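Local coordinates for intracellular serine protease (PDB 4ZOQ), which is a lanthipeptide protease, probably a subtilisin-family serine endopeptidase, used for sequence-specific peptide bond cleavage, at residues Tyr33-Ile38 with Gln335-Met340. Residues are numbered along the deposited sequence; the frame is centred on the assembly and turned at random.
Sequences YRTYQI and QALKMM
Leu337 reaches from the C-terminal helix 333-338 to the loop after helix 24-30, and its CD1 methyl makes both of the close approaches between the segments. CD1 lies 4.1 Å from Thr35 CB and equally 4.1 Å from Ile38 CG2, so one branch bridges two residues three positions apart. The Ile38 N-Thr35 O bond (2.9 Å) closes the turn Thr35-Ile38, and both residues point their CB toward the helix. Ile38 turns CG2 to the leucine because this methyl stands opposite the backbone N, while CG1 (chi1 -53°) leads away; the Ile38 and Leu337 side chains run past each other in opposite directions. No hydrogen bond crosses the interface, and the nearest CA atoms, of Ile38 and Leu337, remain 7.9 Å apart. Leu337 has the most surface buried here, 60 Å². Glu292 touches both Ile38 and Leu337, tying the pair to the long helix 275-297, whose first turn carries the predicted charge-relay Ser276, although the contact itself lies away from the active site. With 114 Å² buried in total, the chemistry implies a small, purely van der Waals junction between the chain's N- and C-terminal regions.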
# COMPACT_ATOMS: atom_id res chain seq x y z
N TYR B 33 19.05 -11.78 7.10
CA TYR B 33 19.46 -10.42 7.48
C TYR B 33 20.84 -10.02 6.96
O TYR B 33 21.41 -9.04 7.40
CB TYR B 33 19.38 -10.26 9.00
CG TYR B 33 18.04 -10.77 9.45
CD1 TYR B 33 16.89 -10.03 9.21
CD2 TYR B 33 17.92 -12.02 10.05
CE1 TYR B 33 15.65 -10.51 9.57
CE2 TYR B 33 16.68 -12.52 10.41
CZ TYR B 33 15.55 -11.76 10.17
OH TYR B 33 14.33 -12.23 10.52
N ARG B 34 21.36 -10.75 5.98
CA ARG B 34 22.63 -10.35 5.38
C ARG B 34 22.50 -9.06 4.58
O ARG B 34 23.46 -8.31 4.46
CB ARG B 34 23.14 -11.47 4.48
CG ARG B 34 23.79 -12.56 5.25
CD ARG B 34 24.15 -13.74 4.34
NE ARG B 34 24.76 -14.80 5.14
CZ ARG B 34 24.09 -15.76 5.75
NH1 ARG B 34 22.76 -15.80 5.68
NH2 ARG B 34 24.76 -16.67 6.46
N THR B 35 21.30 -8.79 4.05
CA THR B 35 21.07 -7.58 3.27
C THR B 35 21.28 -6.31 4.10
O THR B 35 21.61 -5.27 3.53
CB THR B 35 19.62 -7.55 2.66
OG1 THR B 35 18.62 -7.50 3.69
CG2 THR B 35 19.39 -8.75 1.77
N TYR B 36 21.19 -6.41 5.43
CA TYR B 36 21.42 -5.24 6.29
C TYR B 36 22.82 -4.71 6.14
O TYR B 36 23.05 -3.53 6.35
CB TYR B 36 21.20 -5.55 7.77
CG TYR B 36 19.77 -5.83 8.19
CD1 TYR B 36 18.71 -5.66 7.30
CD2 TYR B 36 19.50 -6.32 9.45
CE1 TYR B 36 17.40 -5.94 7.68
CE2 TYR B 36 18.19 -6.61 9.84
CZ TYR B 36 17.15 -6.43 8.96
OH TYR B 36 15.87 -6.70 9.36
N GLN B 37 23.77 -5.58 5.81
CA GLN B 37 25.13 -5.12 5.57
C GLN B 37 25.42 -4.89 4.09
O GLN B 37 26.50 -4.44 3.75
CB GLN B 37 26.15 -6.07 6.21
CG GLN B 37 26.24 -7.41 5.55
CD GLN B 37 27.36 -8.29 6.10
OE1 GLN B 37 27.30 -9.50 6.02
NE2 GLN B 37 28.45 -7.66 6.50
N ILE B 38 24.46 -5.18 3.22
CA ILE B 38 24.59 -4.91 1.79
C ILE B 38 23.95 -3.55 1.49
O ILE B 38 24.55 -2.69 0.86
CB ILE B 38 23.91 -6.00 0.92
CG1 ILE B 38 24.39 -7.41 1.28
CG2 ILE B 38 24.11 -5.70 -0.58
CD1 ILE B 38 25.87 -7.60 1.08
N GLN B 335 17.93 -11.20 -3.51
CA GLN B 335 18.13 -11.52 -4.91
C GLN B 335 18.12 -10.25 -5.73
O GLN B 335 18.89 -10.11 -6.68
CB GLN B 335 17.05 -12.45 -5.44
CG GLN B 335 17.18 -13.89 -5.02
CD GLN B 335 18.45 -14.56 -5.49
OE1 GLN B 335 19.22 -14.01 -6.30
NE2 GLN B 335 18.64 -15.81 -5.05
N ALA B 336 17.23 -9.33 -5.36
CA ALA B 336 17.14 -8.04 -6.03
C ALA B 336 18.47 -7.31 -5.99
O ALA B 336 18.95 -6.81 -7.02
CB ALA B 336 16.04 -7.17 -5.38
N LEU B 337 19.07 -7.28 -4.81
CA LEU B 337 20.35 -6.60 -4.61
C LEU B 337 21.47 -7.39 -5.30
O LEU B 337 22.41 -6.83 -5.87
CB LEU B 337 20.64 -6.41 -3.10
CG LEU B 337 19.72 -5.48 -2.29
CD1 LEU B 337 20.07 -5.52 -0.85
CD2 LEU B 337 19.80 -4.03 -2.78
N LYS B 338 21.33 -8.72 -5.29
CA LYS B 338 22.35 -9.58 -5.86
C LYS B 338 22.41 -9.40 -7.37
O LYS B 338 23.49 -9.50 -7.98
CB LYS B 338 22.06 -11.04 -5.51
CG LYS B 338 23.14 -12.02 -5.84
CD LYS B 338 22.62 -13.46 -5.70
CE LYS B 338 22.76 -14.24 -7.00
NZ LYS B 338 21.99 -15.52 -7.00
N MET B 339 21.29 -9.05 -7.99
CA MET B 339 21.35 -8.81 -9.42
C MET B 339 21.78 -7.42 -9.81
O MET B 339 21.82 -7.11 -10.99
CB MET B 339 20.05 -9.10 -10.11
CG MET B 339 19.77 -10.55 -10.31
SD MET B 339 18.58 -10.61 -11.66
CE MET B 339 17.95 -8.90 -11.60
N MET B 340 22.11 -6.60 -8.83
CA MET B 340 22.62 -5.27 -9.11
C MET B 340 24.15 -5.26 -9.10
O MET B 340 24.78 -4.21 -9.27
CB MET B 340 22.07 -4.27 -8.10
CG MET B 340 20.59 -4.02 -8.18
SD MET B 340 20.08 -2.89 -6.87
CE MET B 340 20.74 -1.35 -7.51